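Local structure of soluble cytochrome b558 (Ectothiorhodospira shaposhnikovii, 1CXY) at residues Val32-Leu35 and Thr36-Val39; Thr58-Glu62 and Thr63-Gly67. The protein probably carries electrons as a soluble member of the cytochrome b5 family, binding one heme with both axial positions of its iron filled by the protein. One frame throughout, in Å; residues are numbered along the deposited sequence. Where two conformers were deposited one is given.

Contact 1 of 2, residues Val32-Leu35 and Thr36-Val39; sequences VYDL and TPYV. With HEM (protoporphyrin IX containing Fe), chain B.
Asp34 and Thr36 meet through one carboxylate oxygen, OD1 of Asp34, which takes two bonds from the same residue. The hydroxyl OG1 and the backbone N of Thr36 bond to OD1 of Asp34 at 2.9 and 3.3 Å, the latter fairly straight. With CG of Asp34 anti to its own N (chi1 175°), the carboxylate is carried forward, and both donors approach OD1 close to the line of its C-O bond. The bond from N closes an Asx turn, for which the short acidic chain of aspartate has the right reach. OG1 of Thr36 also bonds to N of Cys24, tying the turn to the neighbouring strand.

The carbonyl of Leu35 starts the next bend. N of Val39 reaches O of Leu35 at 3.1 Å, while N of Tyr38 makes only a weak bond to it. Proline suits the third place of this bend: the ring of Pro37 fixes a helical phi (-66°), and the turn asks no N-H of it.

Leu35 and Tyr38 turn their side chains to the heme. Leu35 sets CD1 3.8 Å from the heme methyl CMC, and its CD2 meets both CMC and the vinyl carbon CBC, an oily match for an apolar rim. Tyr38 swings its ring out with CG anti to the backbone N (chi1 -176°), laying one face against the vinyl; CBC stands 3.4 Å off the ring plane, displaced from the ring centre to its CD1-CE1 side. OH of Tyr38 lies over the rim of the porphyrin face, 3.3 Å from the meso carbon CHD. A serine here would probably leave the vinyl CBC without its aromatic cover and open a gap beside CHD. Such a strand-to-loop turn, leading toward axial His42, helps wall the heme crevice of the cytochrome b5 fold.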
loop_
_atom_site.group_PDB
_atom_site.type_symbol
_atom_site.label_atom_id
_atom_site.label_comp_id
_atom_site.label_asym_id
_atom_site.label_seq_id
_atom_site.Cartn_x
_atom_site.Cartn_y
_atom_site.Cartn_z
ATOM N N VAL A 32 -7.683 2.890 -0.796
ATOM C CA VAL A 32 -6.952 2.855 0.467
ATOM C C VAL A 32 -6.861 1.435 0.999
ATOM O O VAL A 32 -7.815 0.655 0.970
ATOM C CB VAL A 32 -7.619 3.791 1.500
ATOM C CG1 VAL A 32 -6.899 3.688 2.853
ATOM C CG2 VAL A 32 -7.565 5.236 1.014
ATOM N N TYR A 33 -5.646 1.056 1.429
ATOM C CA TYR A 33 -5.375 -0.304 1.860
ATOM C C TYR A 33 -4.735 -0.312 3.251
ATOM O O TYR A 33 -3.836 0.493 3.531
ATOM C CB TYR A 33 -4.325 -0.927 0.902
ATOM C CG TYR A 33 -4.765 -0.956 -0.549
ATOM C CD1 TYR A 33 -4.562 0.148 -1.362
ATOM C CD2 TYR A 33 -5.451 -2.055 -1.052
ATOM C CE1 TYR A 33 -4.988 0.150 -2.688
ATOM C CE2 TYR A 33 -5.875 -2.056 -2.383
ATOM C CZ TYR A 33 -5.658 -0.954 -3.162
ATOM O OH TYR A 33 -6.107 -0.953 -4.472
ATOM N N ASP A 34 -5.107 -1.249 4.094
ATOM C CA ASP A 34 -4.494 -1.408 5.413
ATOM C C ASP A 34 -3.558 -2.616 5.323
ATOM O O ASP A 34 -3.973 -3.769 5.290
ATOM C CB ASP A 34 -5.569 -1.607 6.479
ATOM C CG ASP A 34 -4.937 -1.895 7.838
ATOM O OD1 ASP A 34 -3.708 -2.040 7.945
ATOM O OD2 ASP A 34 -5.750 -1.947 8.797
ATOM N N LEU A 35 -2.286 -2.282 5.066
ATOM C CA LEU A 35 -1.286 -3.299 4.761
ATOM C C LEU A 35 -0.456 -3.780 5.927
ATOM O O LEU A 35 0.483 -4.584 5.781
ATOM C CB LEU A 35 -0.401 -2.688 3.653
ATOM C CG LEU A 35 -1.103 -2.594 2.287
ATOM C CD1 LEU A 35 -0.461 -1.556 1.372
ATOM C CD2 LEU A 35 -1.098 -3.961 1.605
ATOM N N THR A 36 -0.860 -3.394 7.141
ATOM C CA THR A 36 -0.140 -3.785 8.360
ATOM C C THR A 36 0.152 -5.268 8.483
ATOM O O THR A 36 1.318 -5.681 8.674
ATOM C CB THR A 36 -0.874 -3.275 9.610
ATOM O OG1 THR A 36 -1.190 -1.896 9.419
ATOM C CG2 THR A 36 0.016 -3.410 10.839
ATOM N N PRO A 37 -0.814 -6.162 8.297
ATOM C CA PRO A 37 -0.599 -7.598 8.360
ATOM C C PRO A 37 0.306 -8.079 7.227
ATOM O O PRO A 37 1.054 -9.048 7.426
ATOM C CB PRO A 37 -2.000 -8.233 8.236
ATOM C CG PRO A 37 -2.770 -7.154 7.519
ATOM C CD PRO A 37 -2.250 -5.868 8.121
ATOM N N TYR A 38 0.308 -7.402 6.095
ATOM C CA TYR A 38 1.121 -7.877 4.963
ATOM C C TYR A 38 2.587 -7.530 5.077
ATOM O O TYR A 38 3.429 -8.270 4.563
ATOM C CB TYR A 38 0.521 -7.326 3.656
ATOM C CG TYR A 38 1.283 -7.871 2.456
ATOM C CD1 TYR A 38 2.234 -7.090 1.813
ATOM C CD2 TYR A 38 1.125 -9.197 2.091
ATOM C CE1 TYR A 38 2.979 -7.633 0.775
ATOM C CE2 TYR A 38 1.862 -9.739 1.047
ATOM C CZ TYR A 38 2.794 -8.945 0.408
ATOM O OH TYR A 38 3.532 -9.499 -0.614
ATOM N N VAL A 39 2.939 -6.487 5.811
ATOM C CA VAL A 39 4.287 -5.988 5.982
ATOM C C VAL A 39 5.384 -7.028 6.043
ATOM O O VAL A 39 6.219 -7.086 5.133
ATOM C CB VAL A 39 4.340 -5.015 7.181
ATOM C CG1 VAL A 39 5.738 -4.750 7.718
ATOM C CG2 VAL A 39 3.750 -3.672 6.729
HETATM C CHA HEM B . 8.002 -7.902 -5.045
HETATM C CHB HEM B . 8.641 -3.167 -4.302
HETATM C CHC HEM B . 4.201 -2.893 -2.409
HETATM C CHD HEM B . 3.505 -7.605 -3.262
HETATM C C1A HEM B . 8.598 -6.672 -4.907
HETATM C C2A HEM B . 9.999 -6.374 -5.133
HETATM C C3A HEM B . 10.157 -5.055 -4.952
HETATM C C4A HEM B . 8.864 -4.501 -4.574
HETATM C CMA HEM B . 11.443 -4.207 -5.069
HETATM C CAA HEM B . 11.079 -7.392 -5.571
HETATM C CBA HEM B . 11.633 -7.195 -7.021
HETATM C CGA HEM B . 10.686 -7.680 -8.082
HETATM O O1A HEM B . 9.796 -8.501 -7.748
HETATM O O2A HEM B . 10.815 -7.280 -9.269
HETATM C C1B HEM B . 7.468 -2.666 -3.761
HETATM C C2B HEM B . 7.211 -1.284 -3.445
HETATM C C3B HEM B . 5.973 -1.202 -2.952
HETATM C C4B HEM B . 5.438 -2.543 -2.903
HETATM C CMB HEM B . 8.223 -0.146 -3.729
HETATM C CAB HEM B . 5.219 0.064 -2.488
HETATM C CBB HEM B . 3.924 0.268 -2.730
HETATM C C1C HEM B . 3.633 -4.144 -2.465
HETATM C C2C HEM B . 2.310 -4.490 -1.997
HETATM C C3C HEM B . 2.104 -5.793 -2.244
HETATM C C4C HEM B . 3.312 -6.299 -2.890
HETATM C CMC HEM B . 1.359 -3.457 -1.359
HETATM C CAC HEM B . 0.872 -6.691 -2.017
HETATM C CBC HEM B . 0.110 -6.656 -0.943
HETATM C C1D HEM B . 4.666 -8.080 -3.843
HETATM C C2D HEM B . 4.819 -9.406 -4.381
HETATM C C3D HEM B . 6.057 -9.482 -4.880
HETATM C C4D HEM B . 6.708 -8.213 -4.672
HETATM C CMD HEM B . 3.723 -10.498 -4.345
HETATM C CAD HEM B . 6.730 -10.662 -5.632
HETATM C CBD HEM B . 6.809 -10.291 -7.141
HETATM C CGD HEM B . 5.482 -10.002 -7.792
HETATM O O1D HEM B . 5.314 -8.982 -8.492
HETATM O O2D HEM B . 4.552 -10.849 -7.655
HETATM N NA HEM B . 7.935 -5.513 -4.533
HETATM N NB HEM B . 6.357 -3.432 -3.427
HETATM N NC HEM B . 4.226 -5.280 -2.978
HETATM N ND HEM B . 5.827 -7.353 -4.051
HETATM FE FE HEM B . 6.064 -5.379 -3.785
#

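Contact 2 of 2, residues Thr58-Glu62 and Thr63-Gly67. With HEM (protoporphyrin IX containing Fe), chain B.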
loop_
_atom_site.group_PDB
_atom_site.type_symbol
_atom_site.label_atom_id
_atom_site.label_comp_id
_atom_site.label_asym_id
_atom_site.label_seq_id
_atom_site.Cartn_x
_atom_site.Cartn_y
_atom_site.Cartn_z
ATOM N N THR A 58 1.239 5.192 -5.634
ATOM C CA THR A 58 0.992 4.588 -6.948
ATOM C C THR A 58 2.236 4.352 -7.782
ATOM O O THR A 58 2.430 3.271 -8.356
ATOM C CB THR A 58 -0.055 5.430 -7.703
ATOM O OG1 THR A 58 -1.319 5.451 -7.023
ATOM C CG2 THR A 58 -0.286 4.867 -9.109
ATOM N N GLU A 59 3.136 5.340 -7.876
ATOM C CA GLU A 59 4.337 5.149 -8.700
ATOM C C GLU A 59 5.206 4.002 -8.222
ATOM O O GLU A 59 5.698 3.186 -9.011
ATOM C CB GLU A 59 5.147 6.446 -8.705
ATOM C CG GLU A 59 6.443 6.327 -9.491
ATOM C CD GLU A 59 7.110 7.667 -9.723
ATOM O OE1 GLU A 59 7.001 8.173 -10.862
ATOM O OE2 GLU A 59 7.730 8.215 -8.793
ATOM N N ALA A 60 5.428 3.938 -6.908
ATOM C CA ALA A 60 6.200 2.836 -6.327
ATOM C C ALA A 60 5.510 1.507 -6.598
ATOM O O ALA A 60 6.191 0.525 -6.872
ATOM C CB ALA A 60 6.350 3.074 -4.836
ATOM N N TRP A 61 4.182 1.448 -6.489
ATOM C CA TRP A 61 3.457 0.220 -6.811
ATOM C C TRP A 61 3.656 -0.192 -8.256
ATOM O O TRP A 61 3.767 -1.369 -8.617
ATOM C CB TRP A 61 1.959 0.390 -6.460
ATOM C CG TRP A 61 1.131 -0.728 -7.029
ATOM C CD1 TRP A 61 0.320 -0.619 -8.127
ATOM C CD2 TRP A 61 1.041 -2.080 -6.583
ATOM N NE1 TRP A 61 -0.245 -1.844 -8.411
ATOM C CE2 TRP A 61 0.164 -2.747 -7.473
ATOM C CE3 TRP A 61 1.585 -2.803 -5.525
ATOM C CZ2 TRP A 61 -0.158 -4.093 -7.324
ATOM C CZ3 TRP A 61 1.270 -4.146 -5.385
ATOM C CH2 TRP A 61 0.410 -4.778 -6.286
ATOM N N GLU A 62 3.549 0.799 -9.145
ATOM C CA GLU A 62 3.625 0.507 -10.582
ATOM C C GLU A 62 4.992 0.100 -11.097
ATOM O O GLU A 62 5.082 -0.546 -12.155
ATOM C CB GLU A 62 3.165 1.760 -11.339
ATOM C CG GLU A 62 1.682 2.059 -11.221
ATOM C CD GLU A 62 0.838 1.106 -12.038
ATOM O OE1 GLU A 62 1.192 0.856 -13.214
ATOM O OE2 GLU A 62 -0.174 0.604 -11.517
ATOM N N THR A 63 6.038 0.596 -10.448
ATOM C CA THR A 63 7.406 0.375 -10.914
ATOM C C THR A 63 8.305 -0.387 -9.972
ATOM O O THR A 63 9.470 -0.690 -10.328
ATOM C CB THR A 63 8.087 1.761 -11.091
ATOM O OG1 THR A 63 8.229 2.417 -9.823
ATOM C CG2 THR A 63 7.277 2.649 -12.016
ATOM N N LYS A 64 7.928 -0.631 -8.724
ATOM C CA LYS A 64 8.771 -1.220 -7.703
ATOM C C LYS A 64 10.006 -0.322 -7.462
ATOM O O LYS A 64 11.032 -0.757 -6.951
ATOM C CB LYS A 64 9.198 -2.653 -8.019
ATOM C CG LYS A 64 8.022 -3.648 -7.973
ATOM C CD LYS A 64 8.458 -5.027 -8.455
ATOM C CE LYS A 64 7.291 -6.004 -8.269
ATOM N NZ LYS A 64 7.475 -7.247 -9.083
ATOM N N SER A 65 9.942 0.928 -7.890
ATOM C CA SER A 65 10.991 1.917 -7.808
ATOM C C SER A 65 12.212 1.606 -8.670
ATOM O O SER A 65 13.151 2.402 -8.594
ATOM C CB SER A 65 11.428 2.196 -6.358
ATOM O OG SER A 65 10.352 2.924 -5.720
ATOM N N TYR A 66 12.201 0.628 -9.554
ATOM C CA TYR A 66 13.349 0.416 -10.445
ATOM C C TYR A 66 12.880 0.091 -11.861
ATOM O O TYR A 66 13.723 0.084 -12.759
ATOM C CB TYR A 66 14.259 -0.657 -9.908
ATOM C CG TYR A 66 13.825 -2.100 -10.034
ATOM C CD1 TYR A 66 14.446 -2.950 -10.936
ATOM C CD2 TYR A 66 12.824 -2.616 -9.212
ATOM C CE1 TYR A 66 14.077 -4.278 -11.028
ATOM C CE2 TYR A 66 12.458 -3.944 -9.296
ATOM C CZ TYR A 66 13.075 -4.765 -10.213
ATOM O OH TYR A 66 12.764 -6.105 -10.327
ATOM N N GLY A 67 11.605 -0.181 -12.095
ATOM C CA GLY A 67 11.151 -0.431 -13.468
ATOM C C GLY A 67 10.630 -1.820 -13.731
ATOM O O GLY A 67 10.848 -2.387 -14.816
HETATM C CHA HEM B . 8.002 -7.902 -5.045
HETATM C CHB HEM B . 8.641 -3.167 -4.302
HETATM C CHC HEM B . 4.201 -2.893 -2.409
HETATM C CHD HEM B . 3.505 -7.605 -3.262
HETATM C C1A HEM B . 8.598 -6.672 -4.907
HETATM C C2A HEM B . 9.999 -6.374 -5.133
HETATM C C3A HEM B . 10.157 -5.055 -4.952
HETATM C C4A HEM B . 8.864 -4.501 -4.574
HETATM C CMA HEM B . 11.443 -4.207 -5.069
HETATM C CAA HEM B . 11.079 -7.392 -5.571
HETATM C CBA HEM B . 11.633 -7.195 -7.021
HETATM C CGA HEM B . 10.686 -7.680 -8.082
HETATM O O1A HEM B . 9.796 -8.501 -7.748
HETATM O O2A HEM B . 10.815 -7.280 -9.269
HETATM C C1B HEM B . 7.468 -2.666 -3.761
HETATM C C2B HEM B . 7.211 -1.284 -3.445
HETATM C C3B HEM B . 5.973 -1.202 -2.952
HETATM C C4B HEM B . 5.438 -2.543 -2.903
HETATM C CMB HEM B . 8.223 -0.146 -3.729
HETATM C CAB HEM B . 5.219 0.064 -2.488
HETATM C CBB HEM B . 3.924 0.268 -2.730
HETATM C C1C HEM B . 3.633 -4.144 -2.465
HETATM C C2C HEM B . 2.310 -4.490 -1.997
HETATM C C3C HEM B . 2.104 -5.793 -2.244
HETATM C C4C HEM B . 3.312 -6.299 -2.890
HETATM C CMC HEM B . 1.359 -3.457 -1.359
HETATM C CAC HEM B . 0.872 -6.691 -2.017
HETATM C CBC HEM B . 0.110 -6.656 -0.943
HETATM C C1D HEM B . 4.666 -8.080 -3.843
HETATM C C2D HEM B . 4.819 -9.406 -4.381
HETATM C C3D HEM B . 6.057 -9.482 -4.880
HETATM C C4D HEM B . 6.708 -8.213 -4.672
HETATM C CMD HEM B . 3.723 -10.498 -4.345
HETATM C CAD HEM B . 6.730 -10.662 -5.632
HETATM C CBD HEM B . 6.809 -10.291 -7.141
HETATM C CGD HEM B . 5.482 -10.002 -7.792
HETATM O O1D HEM B . 5.314 -8.982 -8.492
HETATM O O2D HEM B . 4.552 -10.849 -7.655
HETATM N NA HEM B . 7.935 -5.513 -4.533
HETATM N NB HEM B . 6.357 -3.432 -3.427
HETATM N NC HEM B . 4.226 -5.280 -2.978
HETATM N ND HEM B . 5.827 -7.353 -4.051
HETATM FE FE HEM B . 6.064 -5.379 -3.785
#
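The carbonyl oxygen of Glu59 is gripped twice by Thr63, by N at 3.0 Å and by OG1 at 2.8 Å, from opposite faces of the carbonyl plane. Threonine suits this last helical turn because OG1, lodged between its own N and carbonyl carbon (chi1 66°), folds back onto the helix and accepts from N of Ser65 at 3.0 Å, making an ST turn.

Lys64 leaves the helix with positive phi, while its N bonds to O of Ala60 at 2.8 Å. Its extended chain passes over the porphyrin face at CHB and C4A, and NZ of Lys64 bonds to heme O1D at 2.8 Å and heme O1A at 3.0 Å, with O of Pro69 as a further partner. A long, positive side chain reaches both propionates and probably balances their charge. Tyr66 brings a hydroxyl donor, its OH 2.5 Å from heme O2A. On the same face as Lys64, Trp61 turns its indole edge to the heme, CZ3 3.6 Å from heme C2C. The flat ring stacks with His70, while its backbone O bonds to ND1 of that axial ligand and helps fix the imidazole's rotation, as expected of a b5-type heme pocket.

In the fold
Contact 1 precedes contact 2 in the sequence, and the centre of the chain falls between them; their own centres are about 17 Å apart. They do not touch; their nearest atoms are about 7 Å from each other. Residues 32-39 lead from strand 31-34 of the antiparallel sheet into the loop that carries His42, whereas residues 58-67 form helix 58-63 and the loop running on toward His70 and helix 72-80. The heme joins them: the ring of Tyr38 and that of Trp61 approach the porphyrin from opposite faces. Together the two turns line both walls of one crevice, consistent with the bis-histidine heme site of the cytochrome b5 family.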